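Local coordinates for aldose 1-epimerase (Caenorhabditis elegans, PDB 1LUR), which probably catalyses the interconversion of the alpha and beta anomers of aldose sugars such as galactose, at residues 240-245 / 305-310; 275-280 / 301-306; 87-92 / 134-139. All blocks are in the same frame, centred on the assembly; numbering follows the deposited sequence.

Contact 1: 240-245 / 305-310; sequences DLVITK and QFHSAA
The carboxylate of D240 is met by S308 at both of its oxygens, on the syn side of each and 16° out of the carboxylate plane, while the imidazole of H307 meets a methyl of V242 obliquely. This is a strand-to-loop contact in the antiparallel beta-sandwich of the galactose mutarotase fold: strand 238-243 receives the loop that follows strand 300-305. S308 takes hold of the acid with two donors, its backbone N reaching D240 OD2 at 2.7 Å and its hydroxyl OG donating a hydrogen bond to D240 OD1 at 2.8 Å. CB of D240 already points toward the loop, and with CG anti to the carbonyl carbon (chi1 -80°) the carboxylate is presented to S308. D240 OD1 has a second partner in H277 ND1, so it is gripped from the sheet as well as from the loop.

S308 itself lies in a type II beta turn from H307 to A310, with A309 at positive phi. The H307 ring crosses the side chain of V242, NE2 lying 4.1 Å from V242 CG2, and it also meets the ring of F316. Q305 forms a second shell behind the serine: its amide NE2 donates to F306 O at 3.0 Å and makes a weak bond of 2.8 Å to S308 OG, the same hydroxyl that binds D240 OD1.

Contact 2: 275-280 / 301-306; sequences VIHLYA and AIEPQF
H277 and E303 are a hydrogen-bonded pair of two antiparallel strands, and their side chains run side by side from the same face of the sheet. The histidine can be followed outward. Its CB lies 3.5 Å from Q305 OE1, from the next hydrogen-bonded pair, two residues further along the opposite strand. CG is anti to the backbone N (chi1 -175°), which carries the ring outward beside the glutamate. At the ring, CD2 comes within 3.4 Å of E303 OE1, which sits at the imidazole edge near its plane, with ring and carboxylate turned 68° apart. The two nitrogens bond elsewhere, NE2 to D238 OD1 and ND1 to D240, and these two aspartates fix the rotation of the ring.

The backbones are joined by six hydrogen bonds, among them H277 N to E303 O at 2.8 Å. I276 and P304 form a non-hydrogen-bonded pair, so the proline's missing N-H costs no bond between these strands. On the face shared by I276, L278, I302 and P304 the contact is apolar, I276 CG2 touching I302 CG2 at 3.8 Å. On the other face, beyond the histidine, Y279 CB meets A301 CB at 3.7 Å.

Strands 275-279 and 300-305 lie inside a larger antiparallel sheet, flanked by 238-243 and 170-175 respectively, and I302 and P304 pack on strand 265-271 of another sheet.

Contact 3: 87-92 / 134-139; sequences KQYTMT and GLPGDA
M91 and G134 approach to 5.9 Å between their CA atoms without any hydrogen bond joining the two segments, and G134 is where the chain leaves helix 130-133 with a positive phi (77°), a conformation that favours glycine. P136 sits over one face of the Y89 ring in a CH-pi contact, its CB 3.7 Å from the ring centroid and only 18° off the normal, displaced toward the rim on the hydroxyl side, where Y89 CZ is 3.6 Å from P136 CB. Y89 CG stands anti to the carbonyl carbon, beside the backbone N (chi1 -73°), which places the ring against the proline. Beyond the ring, Y89 OH is linked by 2.8 Å to a water that in turn accepts a long bond of 3.3 Å from G137 N. M91, present as selenomethionine, brings its SE to 4.2 Å from L135 CD2. With an alanine at Y89, P136 would probably lose the aromatic surface beneath its CB, and the bridging water its phenolic partner. Y89 also pairs through its backbone with L82, within the hairpin of strands 81-84 and 87-90. F84 of that hairpin touches both Y89 and P136, so the hairpin packs on the bend that leads from helix 130-133 into strand 138-147 of a large antiparallel sheet.

Contacts 1 and 2 adjoin, their centres 8 Å apart, and share Q305 and F306. Both belong to one antiparallel sheet, in which strand 275-279 lies between 238-243 and 300-305; the D240-H277 bond and the backbone bond L241 N to I276 O join them. Contact 3 is remote, with centres 22 Å from contact 1 and 24 Å from contact 2, and touches neither. It comes first along the chain, its segments closing before the other two contacts open. Thus contact 2 joins two central strands of the sheet and contact 1 ties the loop that follows one of them to the next strand over, whereas contact 3 packs a peripheral hairpin, all within the one aldose 1-epimerase fold.

Contact 1: 240-245 / 305-310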
loop_
_atom_site.group_PDB
_atom_site.type_symbol
_atom_site.label_atom_id
_atom_site.label_comp_id
_atom_site.label_asym_id
_atom_site.label_seq_id
_atom_site.Cartn_x
_atom_site.Cartn_y
_atom_site.Cartn_z
ATOM N N ASP A 240 8.401 8.280 1.511
ATOM C CA ASP A 240 7.412 8.738 0.552
ATOM C C ASP A 240 8.159 9.320 -0.650
ATOM O O ASP A 240 8.982 10.222 -0.487
ATOM C CB ASP A 240 6.582 9.875 1.150
ATOM C CG ASP A 240 5.478 9.401 2.072
ATOM O OD1 ASP A 240 5.585 8.311 2.674
ATOM O OD2 ASP A 240 4.498 10.161 2.204
ATOM N N LEU A 241 7.885 8.811 -1.846
ATOM C CA LEU A 241 8.544 9.322 -3.044
ATOM C C LEU A 241 7.471 10.099 -3.803
ATOM O O LEU A 241 6.490 9.520 -4.278
ATOM C CB LEU A 241 9.106 8.171 -3.890
ATOM C CG LEU A 241 10.539 7.717 -3.561
ATOM C CD1 LEU A 241 11.521 8.775 -4.027
ATOM C CD2 LEU A 241 10.700 7.466 -2.066
ATOM N N VAL A 242 7.648 11.416 -3.895
ATOM C CA VAL A 242 6.691 12.271 -4.585
ATOM C C VAL A 242 6.736 12.103 -6.095
ATOM O O VAL A 242 7.758 12.354 -6.733
ATOM C CB VAL A 242 6.914 13.758 -4.235
ATOM C CG1 VAL A 242 5.810 14.618 -4.858
ATOM C CG2 VAL A 242 6.927 13.932 -2.730
ATOM N N ILE A 243 5.604 11.685 -6.655
ATOM C CA ILE A 243 5.475 11.468 -8.087
ATOM C C ILE A 243 5.522 12.752 -8.904
ATOM O O ILE A 243 4.778 13.699 -8.642
ATOM C CB ILE A 243 4.150 10.756 -8.418
ATOM C CG1 ILE A 243 4.105 9.385 -7.741
ATOM C CG2 ILE A 243 3.996 10.630 -9.932
ATOM C CD1 ILE A 243 2.783 8.648 -7.939
ATOM N N THR A 244 6.400 12.778 -9.900
ATOM C CA THR A 244 6.525 13.948 -10.755
ATOM C C THR A 244 5.383 13.861 -11.761
ATOM O O THR A 244 5.407 13.026 -12.665
ATOM C CB THR A 244 7.851 13.952 -11.540
ATOM O OG1 THR A 244 8.953 13.856 -10.632
ATOM C CG2 THR A 244 7.976 15.234 -12.352
ATOM N N LYS A 245 4.375 14.709 -11.603
ATOM C CA LYS A 245 3.252 14.683 -12.526
ATOM C C LYS A 245 3.219 15.941 -13.383
ATOM O O LYS A 245 3.408 17.055 -12.888
ATOM C CB LYS A 245 1.930 14.519 -11.764
ATOM C CG LYS A 245 1.790 13.163 -11.078
ATOM C CD LYS A 245 0.392 12.939 -10.505
ATOM C CE LYS A 245 0.294 11.567 -9.845
ATOM N NZ LYS A 245 -1.077 11.271 -9.333
ATOM N N GLN A 305 -0.190 6.456 -2.003
ATOM C CA GLN A 305 -1.002 7.125 -0.979
ATOM C C GLN A 305 -0.751 8.623 -1.005
ATOM O O GLN A 305 -0.003 9.121 -1.848
ATOM C CB GLN A 305 -0.543 6.617 0.394
ATOM C CG GLN A 305 0.942 6.962 0.627
ATOM C CD GLN A 305 1.483 6.604 2.006
ATOM O OE1 GLN A 305 1.540 5.436 2.383
ATOM N NE2 GLN A 305 1.903 7.622 2.758
ATOM N N PHE A 306 -1.375 9.331 -0.066
ATOM C CA PHE A 306 -1.203 10.771 0.042
ATOM C C PHE A 306 0.003 10.865 0.966
ATOM O O PHE A 306 0.325 9.897 1.668
ATOM C CB PHE A 306 -2.397 11.452 0.728
ATOM C CG PHE A 306 -3.591 11.624 -0.153
ATOM C CD1 PHE A 306 -4.646 10.723 -0.104
ATOM C CD2 PHE A 306 -3.664 12.698 -1.039
ATOM C CE1 PHE A 306 -5.767 10.891 -0.923
ATOM C CE2 PHE A 306 -4.772 12.876 -1.860
ATOM C CZ PHE A 306 -5.826 11.976 -1.804
ATOM N N HIS A 307 0.665 12.017 0.985
ATOM C CA HIS A 307 1.833 12.193 1.842
ATOM C C HIS A 307 1.592 11.709 3.261
ATOM O O HIS A 307 0.532 11.957 3.842
ATOM C CB HIS A 307 2.228 13.669 1.930
ATOM C CG HIS A 307 2.562 14.289 0.610
ATOM N ND1 HIS A 307 1.669 14.336 -0.439
ATOM C CD2 HIS A 307 3.683 14.917 0.181
ATOM C CE1 HIS A 307 2.224 14.971 -1.457
ATOM N NE2 HIS A 307 3.446 15.333 -1.106
ATOM N N SER A 308 2.590 11.037 3.821
ATOM C CA SER A 308 2.482 10.533 5.180
ATOM C C SER A 308 2.430 11.749 6.120
ATOM O O SER A 308 3.066 12.770 5.853
ATOM C CB SER A 308 3.696 9.664 5.508
ATOM O OG SER A 308 3.735 8.500 4.705
ATOM N N ALA A 309 1.660 11.645 7.201
ATOM C CA ALA A 309 1.526 12.736 8.173
ATOM C C ALA A 309 0.847 13.982 7.609
ATOM O O ALA A 309 0.991 15.073 8.164
ATOM C CB ALA A 309 2.900 13.117 8.745
ATOM N N ALA A 310 0.103 13.826 6.514
ATOM C CA ALA A 310 -0.589 14.960 5.904
ATOM C C ALA A 310 -1.468 15.693 6.930
ATOM O O ALA A 310 -1.531 16.926 6.940
ATOM C CB ALA A 310 -1.439 14.481 4.735
#

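Contact 2: 275-280 / 301-306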
loop_
_atom_site.group_PDB
_atom_site.type_symbol
_atom_site.label_atom_id
_atom_site.label_comp_id
_atom_site.label_asym_id
_atom_site.label_seq_id
_atom_site.Cartn_x
_atom_site.Cartn_y
_atom_site.Cartn_z
ATOM N N VAL A 275 1.824 10.352 -4.121
ATOM C CA VAL A 275 3.087 9.752 -3.714
ATOM C C VAL A 275 2.994 8.240 -3.622
ATOM O O VAL A 275 1.908 7.658 -3.661
ATOM C CB VAL A 275 3.569 10.283 -2.328
ATOM C CG1 VAL A 275 3.400 11.787 -2.253
ATOM C CG2 VAL A 275 2.822 9.596 -1.200
ATOM N N ILE A 276 4.151 7.605 -3.522
ATOM C CA ILE A 276 4.221 6.166 -3.410
ATOM C C ILE A 276 5.224 5.882 -2.310
ATOM O O ILE A 276 6.409 6.203 -2.440
ATOM C CB ILE A 276 4.702 5.486 -4.703
ATOM C CG1 ILE A 276 3.677 5.694 -5.821
ATOM C CG2 ILE A 276 4.940 4.014 -4.438
ATOM C CD1 ILE A 276 4.027 4.989 -7.127
ATOM N N HIS A 277 4.747 5.302 -1.218
ATOM C CA HIS A 277 5.624 4.983 -0.105
ATOM C C HIS A 277 6.305 3.650 -0.364
ATOM O O HIS A 277 5.638 2.633 -0.572
ATOM C CB HIS A 277 4.840 4.894 1.203
ATOM C CG HIS A 277 5.707 4.688 2.403
ATOM N ND1 HIS A 277 6.415 5.713 2.993
ATOM C CD2 HIS A 277 6.015 3.569 3.099
ATOM C CE1 HIS A 277 7.121 5.234 4.002
ATOM N NE2 HIS A 277 6.897 3.935 4.087
ATOM N N LEU A 278 7.634 3.662 -0.348
ATOM C CA LEU A 278 8.424 2.467 -0.579
ATOM C C LEU A 278 9.066 2.013 0.725
ATOM O O LEU A 278 9.758 2.788 1.382
ATOM C CB LEU A 278 9.525 2.751 -1.605
ATOM C CG LEU A 278 9.092 3.365 -2.940
ATOM C CD1 LEU A 278 10.316 3.746 -3.762
ATOM C CD2 LEU A 278 8.217 2.370 -3.692
ATOM N N TYR A 279 8.822 0.763 1.097
ATOM C CA TYR A 279 9.380 0.201 2.320
ATOM C C TYR A 279 10.144 -1.072 1.962
ATOM O O TYR A 279 9.552 -2.076 1.559
ATOM C CB TYR A 279 8.267 -0.104 3.327
ATOM C CG TYR A 279 8.731 -0.871 4.543
ATOM C CD1 TYR A 279 9.816 -0.434 5.299
ATOM C CD2 TYR A 279 8.078 -2.036 4.942
ATOM C CE1 TYR A 279 10.239 -1.143 6.427
ATOM C CE2 TYR A 279 8.494 -2.749 6.060
ATOM C CZ TYR A 279 9.573 -2.297 6.798
ATOM O OH TYR A 279 9.983 -3.008 7.902
ATOM N N ALA A 280 11.464 -1.018 2.120
ATOM C CA ALA A 280 12.337 -2.146 1.813
ATOM C C ALA A 280 12.226 -3.366 2.723
ATOM O O ALA A 280 13.098 -4.237 2.700
ATOM C CB ALA A 280 13.788 -1.671 1.753
ATOM N N ALA A 301 7.547 -3.139 -0.165
ATOM C CA ALA A 301 6.174 -2.714 0.056
ATOM C C ALA A 301 5.988 -1.487 -0.817
ATOM O O ALA A 301 6.772 -0.544 -0.750
ATOM C CB ALA A 301 5.950 -2.365 1.522
ATOM N N ILE A 302 4.964 -1.516 -1.659
ATOM C CA ILE A 302 4.676 -0.404 -2.551
ATOM C C ILE A 302 3.308 0.108 -2.125
ATOM O O ILE A 302 2.297 -0.576 -2.297
ATOM C CB ILE A 302 4.667 -0.872 -4.022
ATOM C CG1 ILE A 302 6.040 -1.459 -4.375
ATOM C CG2 ILE A 302 4.344 0.290 -4.935
ATOM C CD1 ILE A 302 6.182 -1.925 -5.824
ATOM N N GLU A 303 3.288 1.312 -1.564
ATOM C CA GLU A 303 2.051 1.918 -1.088
ATOM C C GLU A 303 1.688 3.276 -1.675
ATOM O O GLU A 303 2.144 4.313 -1.185
ATOM C CB GLU A 303 2.128 2.038 0.439
ATOM C CG GLU A 303 3.013 0.972 1.077
ATOM C CD GLU A 303 3.275 1.186 2.562
ATOM O OE1 GLU A 303 4.298 0.675 3.057
ATOM O OE2 GLU A 303 2.465 1.850 3.240
ATOM N N PRO A 304 0.877 3.286 -2.748
ATOM C CA PRO A 304 0.452 4.541 -3.379
ATOM C C PRO A 304 -0.438 5.195 -2.327
ATOM O O PRO A 304 -1.353 4.555 -1.820
ATOM C CB PRO A 304 -0.338 4.064 -4.590
ATOM C CG PRO A 304 0.381 2.792 -4.966
ATOM C CD PRO A 304 0.581 2.133 -3.618
ATOM N N GLN A 305 -0.190 6.456 -2.003
ATOM C CA GLN A 305 -1.002 7.125 -0.979
ATOM C C GLN A 305 -0.751 8.623 -1.005
ATOM O O GLN A 305 -0.003 9.121 -1.848
ATOM C CB GLN A 305 -0.543 6.617 0.394
ATOM C CG GLN A 305 0.942 6.962 0.627
ATOM C CD GLN A 305 1.483 6.604 2.006
ATOM O OE1 GLN A 305 1.540 5.436 2.383
ATOM N NE2 GLN A 305 1.903 7.622 2.758
ATOM N N PHE A 306 -1.375 9.331 -0.066
ATOM C CA PHE A 306 -1.203 10.771 0.042
ATOM C C PHE A 306 0.003 10.865 0.966
ATOM O O PHE A 306 0.325 9.897 1.668
ATOM C CB PHE A 306 -2.397 11.452 0.728
ATOM C CG PHE A 306 -3.591 11.624 -0.153
ATOM C CD1 PHE A 306 -4.646 10.723 -0.104
ATOM C CD2 PHE A 306 -3.664 12.698 -1.039
ATOM C CE1 PHE A 306 -5.767 10.891 -0.923
ATOM C CE2 PHE A 306 -4.772 12.876 -1.860
ATOM C CZ PHE A 306 -5.826 11.976 -1.804
#

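Contact 3: 87-92 / 134-139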
loop_
_atom_site.group_PDB
_atom_site.type_symbol
_atom_site.label_atom_id
_atom_site.label_comp_id
_atom_site.label_asym_id
_atom_site.label_seq_id
_atom_site.Cartn_x
_atom_site.Cartn_y
_atom_site.Cartn_z
ATOM N N LYS A 87 -10.402 21.594 16.189
ATOM C CA LYS A 87 -10.540 20.707 17.331
ATOM C C LYS A 87 -9.376 19.727 17.377
ATOM O O LYS A 87 -8.982 19.171 16.354
ATOM C CB LYS A 87 -11.865 19.959 17.219
ATOM C CG LYS A 87 -12.278 19.201 18.451
ATOM C CD LYS A 87 -13.620 18.536 18.216
ATOM C CE LYS A 87 -14.007 17.647 19.379
ATOM N NZ LYS A 87 -15.192 16.815 19.030
ATOM N N GLN A 88 -8.818 19.516 18.564
ATOM C CA GLN A 88 -7.702 18.595 18.686
ATOM C C GLN A 88 -8.150 17.163 18.928
ATOM O O GLN A 88 -9.058 16.905 19.717
ATOM C CB GLN A 88 -6.760 19.035 19.813
ATOM C CG GLN A 88 -5.468 18.226 19.857
ATOM C CD GLN A 88 -4.410 18.844 20.749
ATOM O OE1 GLN A 88 -4.583 18.940 21.960
ATOM N NE2 GLN A 88 -3.302 19.269 20.148
ATOM N N TYR A 89 -7.516 16.233 18.224
ATOM C CA TYR A 89 -7.833 14.818 18.362
ATOM C C TYR A 89 -6.562 14.135 18.821
ATOM O O TYR A 89 -5.495 14.330 18.236
ATOM C CB TYR A 89 -8.303 14.236 17.030
ATOM C CG TYR A 89 -9.692 14.687 16.665
ATOM C CD1 TYR A 89 -10.805 13.905 16.976
ATOM C CD2 TYR A 89 -9.900 15.923 16.068
ATOM C CE1 TYR A 89 -12.093 14.354 16.701
ATOM C CE2 TYR A 89 -11.179 16.383 15.790
ATOM C CZ TYR A 89 -12.268 15.598 16.109
ATOM O OH TYR A 89 -13.526 16.070 15.853
ATOM N N THR A 90 -6.677 13.354 19.889
ATOM C CA THR A 90 -5.540 12.639 20.446
ATOM C C THR A 90 -5.882 11.170 20.567
ATOM O O THR A 90 -6.895 10.806 21.163
ATOM C CB THR A 90 -5.187 13.193 21.824
ATOM O OG1 THR A 90 -6.379 13.276 22.618
ATOM C CG2 THR A 90 -4.583 14.574 21.687
HETATM N N MSE A 91 -5.042 10.329 19.974
HETATM C CA MSE A 91 -5.253 8.894 20.007
HETATM C C MSE A 91 -4.209 8.236 20.916
HETATM O O MSE A 91 -3.263 8.892 21.368
HETATM C CB MSE A 91 -5.151 8.334 18.584
HETATM C CG MSE A 91 -6.313 8.716 17.648
HETATM SE SE MSE A 91 -6.439 10.589 17.130
HETATM C CE MSE A 91 -7.870 11.164 18.309
ATOM N N THR A 92 -4.399 6.953 21.206
ATOM C CA THR A 92 -3.461 6.221 22.056
ATOM C C THR A 92 -2.366 5.713 21.116
ATOM O O THR A 92 -2.659 5.025 20.138
ATOM C CB THR A 92 -4.140 5.009 22.746
ATOM O OG1 THR A 92 -5.133 5.470 23.676
ATOM C CG2 THR A 92 -3.099 4.159 23.485
ATOM N N GLY A 134 -10.903 6.437 16.953
ATOM C CA GLY A 134 -10.455 7.699 17.514
ATOM C C GLY A 134 -10.189 8.822 16.525
ATOM O O GLY A 134 -9.872 9.941 16.936
ATOM N N LEU A 135 -10.286 8.547 15.227
ATOM C CA LEU A 135 -10.046 9.594 14.238
ATOM C C LEU A 135 -11.362 10.370 14.047
ATOM O O LEU A 135 -12.447 9.842 14.298
ATOM C CB LEU A 135 -9.525 8.980 12.928
ATOM C CG LEU A 135 -8.059 8.494 12.994
ATOM C CD1 LEU A 135 -7.730 7.608 11.797
ATOM C CD2 LEU A 135 -7.108 9.702 13.036
ATOM N N PRO A 136 -11.284 11.634 13.608
ATOM C CA PRO A 136 -12.511 12.420 13.427
ATOM C C PRO A 136 -13.534 11.894 12.433
ATOM O O PRO A 136 -13.189 11.207 11.474
ATOM C CB PRO A 136 -11.984 13.799 13.033
ATOM C CG PRO A 136 -10.713 13.472 12.291
ATOM C CD PRO A 136 -10.098 12.386 13.158
ATOM N N GLY A 137 -14.800 12.214 12.699
ATOM C CA GLY A 137 -15.899 11.801 11.843
ATOM C C GLY A 137 -16.081 10.330 11.537
ATOM O O GLY A 137 -15.690 9.459 12.306
ATOM N N ASP A 138 -16.699 10.058 10.392
ATOM C CA ASP A 138 -16.946 8.686 9.973
ATOM C C ASP A 138 -16.743 8.542 8.471
ATOM O O ASP A 138 -16.382 9.499 7.786
ATOM C CB ASP A 138 -18.378 8.286 10.332
ATOM C CG ASP A 138 -19.406 9.244 9.759
ATOM O OD1 ASP A 138 -19.282 9.602 8.568
ATOM O OD2 ASP A 138 -20.340 9.637 10.488
ATOM N N ALA A 139 -16.984 7.338 7.966
ATOM C CA ALA A 139 -16.828 7.087 6.546
ATOM C C ALA A 139 -17.264 5.688 6.173
ATOM O O ALA A 139 -17.142 4.749 6.962
ATOM C CB ALA A 139 -15.373 7.292 6.133
HETATM O O HOH W 1 -15.615 14.425 14.971
#